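Long-range contacts in computational Design of Enzyme (Synthetic construct, PDB 3TP4), which is a computational enzyme design of unestablished activity on a glycoside-hydrolase-type TIM-barrel scaffold, probably built to carry an activated-serine catalytic triad: residues H37-S42 with A65-S70; G47-T52 with A95-K100. All coordinates share one frame; numbering follows the deposited sequence.

Interaction 1: H37-S42 with A65-S70; sequences HGTTSS and AVFGWS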
loop_
_atom_site.group_PDB
_atom_site.type_symbol
_atom_site.label_atom_id
_atom_site.label_comp_id
_atom_site.label_asym_id
_atom_site.label_seq_id
_atom_site.Cartn_x
_atom_site.Cartn_y
_atom_site.Cartn_z
ATOM N N HIS A 37 10.775 -8.688 4.374
ATOM C CA HIS A 37 9.487 -9.003 4.998
ATOM C C HIS A 37 9.656 -9.954 6.181
ATOM O O HIS A 37 10.333 -10.986 6.070
ATOM C CB HIS A 37 8.548 -9.616 3.958
ATOM C CG HIS A 37 7.096 -9.434 4.275
ATOM N ND1 HIS A 37 6.427 -8.250 4.048
ATOM C CD2 HIS A 37 6.185 -10.284 4.805
ATOM C CE1 HIS A 37 5.167 -8.379 4.425
ATOM N NE2 HIS A 37 4.993 -9.605 4.887
ATOM N N GLY A 38 9.053 -9.592 7.311
ATOM C CA GLY A 38 9.114 -10.390 8.524
ATOM C C GLY A 38 10.550 -10.666 8.917
ATOM O O GLY A 38 10.916 -11.796 9.251
ATOM N N THR A 39 11.375 -9.627 8.883
ATOM C CA THR A 39 12.813 -9.848 8.892
ATOM C C THR A 39 13.326 -10.304 10.253
ATOM O O THR A 39 14.318 -11.022 10.324
ATOM C CB THR A 39 13.600 -8.622 8.386
ATOM O OG1 THR A 39 14.943 -9.016 8.083
ATOM C CG2 THR A 39 13.615 -7.507 9.426
ATOM N N THR A 40 12.646 -9.886 11.319
ATOM C CA THR A 40 12.999 -10.305 12.671
ATOM C C THR A 40 12.016 -11.330 13.240
ATOM O O THR A 40 12.083 -11.661 14.421
ATOM C CB THR A 40 13.096 -9.118 13.664
ATOM O OG1 THR A 40 11.858 -8.395 13.688
ATOM C CG2 THR A 40 14.238 -8.171 13.293
ATOM N N SER A 41 11.121 -11.837 12.398
ATOM C CA SER A 41 10.079 -12.754 12.853
ATOM C C SER A 41 10.185 -14.135 12.204
ATOM O O SER A 41 9.719 -15.125 12.762
ATOM C CB SER A 41 8.685 -12.147 12.619
ATOM O OG SER A 41 8.499 -11.779 11.257
ATOM N N SER A 42 10.799 -14.196 11.024
ATOM C CA SER A 42 11.063 -15.463 10.341
ATOM C C SER A 42 12.517 -15.486 9.884
ATOM O O SER A 42 12.947 -14.580 9.182
ATOM C CB SER A 42 10.158 -15.618 9.120
ATOM O OG SER A 42 8.798 -15.419 9.464
ATOM N N ALA A 65 17.023 -1.596 5.975
ATOM C CA ALA A 65 16.535 -0.241 6.250
ATOM C C ALA A 65 15.014 -0.243 6.326
ATOM O O ALA A 65 14.417 0.606 6.995
ATOM C CB ALA A 65 17.010 0.742 5.169
ATOM N N VAL A 66 14.385 -1.190 5.633
ATOM C CA VAL A 66 12.927 -1.303 5.664
ATOM C C VAL A 66 12.503 -2.662 6.242
ATOM O O VAL A 66 12.975 -3.703 5.798
ATOM C CB VAL A 66 12.309 -1.077 4.270
ATOM C CG1 VAL A 66 10.884 -1.626 4.223
ATOM C CG2 VAL A 66 12.337 0.434 3.892
ATOM N N PHE A 67 11.640 -2.634 7.253
ATOM C CA PHE A 67 11.099 -3.847 7.866
ATOM C C PHE A 67 9.666 -4.002 7.380
ATOM O O PHE A 67 8.809 -3.172 7.701
ATOM C CB PHE A 67 11.073 -3.706 9.400
ATOM C CG PHE A 67 12.439 -3.786 10.070
ATOM C CD1 PHE A 67 13.450 -2.893 9.744
ATOM C CD2 PHE A 67 12.683 -4.723 11.068
ATOM C CE1 PHE A 67 14.695 -2.951 10.380
ATOM C CE2 PHE A 67 13.928 -4.785 11.709
ATOM C CZ PHE A 67 14.928 -3.903 11.364
ATOM N N GLY A 68 9.389 -5.046 6.605
ATOM C CA GLY A 68 8.042 -5.261 6.098
ATOM C C GLY A 68 7.254 -6.246 6.957
ATOM O O GLY A 68 7.837 -7.137 7.570
ATOM N N TRP A 69 5.932 -6.083 6.990
ATOM C CA TRP A 69 5.040 -6.932 7.778
ATOM C C TRP A 69 3.680 -7.058 7.091
ATOM O O TRP A 69 3.277 -6.170 6.346
ATOM C CB TRP A 69 4.774 -6.308 9.134
ATOM C CG TRP A 69 5.929 -5.768 9.839
ATOM C CD1 TRP A 69 6.272 -4.459 9.959
ATOM C CD2 TRP A 69 6.888 -6.509 10.593
ATOM N NE1 TRP A 69 7.394 -4.336 10.730
ATOM C CE2 TRP A 69 7.792 -5.582 11.136
ATOM C CE3 TRP A 69 7.071 -7.872 10.857
ATOM C CZ2 TRP A 69 8.878 -5.970 11.926
ATOM C CZ3 TRP A 69 8.146 -8.257 11.643
ATOM C CH2 TRP A 69 9.037 -7.313 12.164
ATOM N N SER A 70 2.968 -8.151 7.353
ATOM C CA SER A 70 1.613 -8.317 6.811
ATOM C C SER A 70 0.578 -8.157 7.921
ATOM O O SER A 70 0.842 -8.531 9.057
ATOM C CB SER A 70 1.454 -9.698 6.177
ATOM O OG SER A 70 2.311 -9.846 5.060
HETATM O O HOH W 1 10.030 -7.121 9.017
#
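Phe67 meets the loop through one side of its ring: CD2 lies 3.4 Å from Thr39 CG2, while Thr40 CG2 comes to the edge at CE2. The Thr39 methyl can point at the ring because its hydroxyl is anti to the backbone N (chi1 -165°), and that OG1 hydrogen-bonds instead to Ser54 and His36. Gly68 supplies the backbone link. Its O accepts Gly38 N at 2.8 Å and 170°, with the donor tilted from the carbonyl plane, and it also takes a bond from a water that accepts from Thr39 N. His37 pairs with Gly68 as a parallel bridge, their CA atoms 4.2 Å apart, and Gly68 O lies over one face of the imidazole. Trp69 brings its six-membered ring against the turn at Gly38 to Ser41: Thr40 OG1 sits in plane at the edge, 3.4 Å from CH2, and Gly38 CA approaches CZ3 obliquely. Its indole NE1 is held by Asn108. Ser70 ends the segment, its OG 2.7 Å from His37 NE2 at the ring edge, a hydrogen bond bent to 142°. Since His37 ND1 bonds to Glu320, Ser70, His37 and Glu320 line up in charge-relay geometry, consistent with the designed catalytic triad. The imidazole is thus gripped at both nitrogens, which fixes its rotation. Strand 66-70 runs between strands 32-37 and 107-113 of the parallel barrel sheet, and helix 87-104 packs against Trp69 through Tyr97 and Ile98, and against Phe67 through Ala101.

Interaction 2: G47-T52 with A95-K100; sequences GPTDGT and ADYIRK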
loop_
_atom_site.group_PDB
_atom_site.type_symbol
_atom_site.label_atom_id
_atom_site.label_comp_id
_atom_site.label_asym_id
_atom_site.label_seq_id
_atom_site.Cartn_x
_atom_site.Cartn_y
_atom_site.Cartn_z
ATOM N N GLY A 47 17.369 -19.116 14.594
ATOM C CA GLY A 47 16.665 -19.940 15.560
ATOM C C GLY A 47 15.377 -19.219 15.931
ATOM O O GLY A 47 14.914 -18.371 15.172
ATOM N N PRO A 48 14.794 -19.547 17.095
ATOM C CA PRO A 48 13.564 -18.900 17.568
ATOM C C PRO A 48 13.674 -17.377 17.569
ATOM O O PRO A 48 14.625 -16.829 18.125
ATOM C CB PRO A 48 13.436 -19.416 19.003
ATOM C CG PRO A 48 14.106 -20.747 18.973
ATOM C CD PRO A 48 15.260 -20.594 18.024
ATOM N N THR A 49 12.703 -16.706 16.958
ATOM C CA THR A 49 12.764 -15.256 16.795
ATOM C C THR A 49 12.099 -14.512 17.952
ATOM O O THR A 49 11.225 -15.050 18.620
ATOM C CB THR A 49 12.101 -14.838 15.478
ATOM O OG1 THR A 49 10.739 -15.284 15.470
ATOM C CG2 THR A 49 12.839 -15.466 14.302
ATOM N N ASP A 50 12.516 -13.274 18.190
ATOM C CA ASP A 50 11.900 -12.461 19.232
ATOM C C ASP A 50 11.850 -11.002 18.803
ATOM O O ASP A 50 11.697 -10.106 19.633
ATOM C CB ASP A 50 12.681 -12.588 20.546
ATOM C CG ASP A 50 14.080 -12.015 20.441
ATOM O OD1 ASP A 50 14.517 -11.774 19.298
ATOM O OD2 ASP A 50 14.740 -11.809 21.486
ATOM N N GLY A 51 12.006 -10.769 17.503
ATOM C CA GLY A 51 11.937 -9.427 16.956
ATOM C C GLY A 51 13.217 -8.625 17.083
ATOM O O GLY A 51 13.214 -7.416 16.819
ATOM N N THR A 52 14.308 -9.280 17.491
ATOM C CA THR A 52 15.590 -8.590 17.629
ATOM C C THR A 52 16.709 -9.154 16.743
ATOM O O THR A 52 17.808 -8.600 16.714
ATOM C CB THR A 52 16.086 -8.579 19.097
ATOM O OG1 THR A 52 16.534 -9.892 19.460
ATOM C CG2 THR A 52 14.956 -8.119 20.045
ATOM N N ALA A 95 2.868 -4.623 17.357
ATOM C CA ALA A 95 3.339 -3.314 17.788
ATOM C C ALA A 95 4.721 -3.382 18.412
ATOM O O ALA A 95 5.529 -2.470 18.239
ATOM C CB ALA A 95 2.352 -2.679 18.764
ATOM N N ASP A 96 4.980 -4.448 19.164
ATOM C CA ASP A 96 6.273 -4.613 19.820
ATOM C C ASP A 96 7.403 -4.763 18.791
ATOM O O ASP A 96 8.465 -4.153 18.918
ATOM C CB ASP A 96 6.246 -5.831 20.746
ATOM C CG ASP A 96 7.578 -6.067 21.442
ATOM O OD1 ASP A 96 8.061 -5.144 22.130
ATOM O OD2 ASP A 96 8.149 -7.169 21.280
ATOM N N TYR A 97 7.160 -5.578 17.775
ATOM C CA TYR A 97 8.144 -5.796 16.721
ATOM C C TYR A 97 8.372 -4.536 15.884
ATOM O O TYR A 97 9.481 -4.306 15.399
ATOM C CB TYR A 97 7.712 -6.958 15.833
ATOM C CG TYR A 97 8.072 -8.322 16.384
ATOM C CD1 TYR A 97 7.984 -8.596 17.749
ATOM C CD2 TYR A 97 8.487 -9.342 15.538
ATOM C CE1 TYR A 97 8.307 -9.848 18.247
ATOM C CE2 TYR A 97 8.815 -10.586 16.022
ATOM C CZ TYR A 97 8.723 -10.838 17.377
ATOM O OH TYR A 97 9.052 -12.087 17.844
ATOM N N ILE A 98 7.327 -3.727 15.717
ATOM C CA ILE A 98 7.445 -2.450 15.008
ATOM C C ILE A 98 8.283 -1.487 15.834
ATOM O O ILE A 98 9.120 -0.752 15.301
ATOM C CB ILE A 98 6.052 -1.814 14.719
ATOM C CG1 ILE A 98 5.393 -2.487 13.513
ATOM C CG2 ILE A 98 6.173 -0.308 14.472
ATOM C CD1 ILE A 98 3.924 -2.105 13.313
ATOM N N ARG A 99 8.057 -1.491 17.146
ATOM C CA ARG A 99 8.840 -0.653 18.058
ATOM C C ARG A 99 10.324 -1.042 18.021
ATOM O O ARG A 99 11.212 -0.181 17.989
ATOM C CB ARG A 99 8.294 -0.774 19.491
ATOM C CG ARG A 99 7.074 0.102 19.769
ATOM C CD ARG A 99 6.280 -0.351 21.005
ATOM N NE ARG A 99 7.145 -0.749 22.114
ATOM C CZ ARG A 99 7.829 0.102 22.873
ATOM N NH1 ARG A 99 7.745 1.411 22.654
ATOM N NH2 ARG A 99 8.597 -0.357 23.857
ATOM N N LYS A 100 10.577 -2.346 18.032
ATOM C CA LYS A 100 11.937 -2.871 17.988
ATOM C C LYS A 100 12.640 -2.459 16.698
ATOM O O LYS A 100 13.836 -2.144 16.702
ATOM C CB LYS A 100 11.917 -4.393 18.126
ATOM C CG LYS A 100 11.751 -4.864 19.579
ATOM C CD LYS A 100 11.403 -6.339 19.676
ATOM C CE LYS A 100 11.451 -6.822 21.156
ATOM N NZ LYS A 100 10.653 -8.071 21.356
HETATM O O HOH W 2 8.544 -14.174 16.165
HETATM O O HOH W 3 11.612 -6.139 14.798
#
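Gly51 and Tyr97 are the nearest CA pair, 5.3 Å apart, where an irregular loop meets segment 95-100 of helix 87-104 without strand pairing. Gly51, with a positive phi of 82°, lays its CA directly on one face of the Tyr97 ring, 3.5 Å from the centroid and 16° off the normal, a CH-pi contact. Beyond the ring, Tyr97 OH reaches past Gly51 to Asp50, and one water bonded to both Tyr97 OH and Thr49 OG1 joins the phenol to the loop; Thr49 OG1 also hydrogen-bonds to Ser41 O. A second water donates to Gly51 O and to Tyr97 O, tying the loop backbone to the helix backbone. Lys100 supplies the direct bond. With its chain extended beyond CG, it runs alongside Gly51 O, CB lying 3.5 Å from that oxygen, and brings NZ to Asp50 O at 2.9 Å, nearly on the carbonyl axis (166°). The same ammonium makes a salt bridge to Asp96 OD2 at 2.7 Å, one helical turn earlier, so a carboxylate and a loop carbonyl share it. Asp50 turns its own carboxylate back into the loop: OD1 accepts Thr52 N in an Asx turn and also Thr52 OG1 at 2.8 Å, which braces the bend presented to Lys100. The contact thus packs a loop that follows barrel strand 32-37 onto helix 87-104, the outer helix after the next strand of the TIM barrel, whose other neighbours include helix 141-157 through Ile98 and strand 66-70 through Trp69.

Interactions 1 and 2 have centres about 9 Å apart and alternate along the chain: 37-42, 47-52, 65-70, then 95-100. Both first segments belong to the connection after strand 32-37, while the second ones lie on strand 66-70 of the barrel sheet and helix 87-104, which follows it in the chain. The two contacts touch directly. Ser41 O lies 2.9 Å from Thr49 OG1 and Thr40 O 3.2 Å from Gly51 N, both probable hydrogen bonds, and Ser41 CB packs on Tyr97 CE2. The same loop is therefore fixed first to a strand beside the putative triad and then, farther out, to the helix that follows that strand.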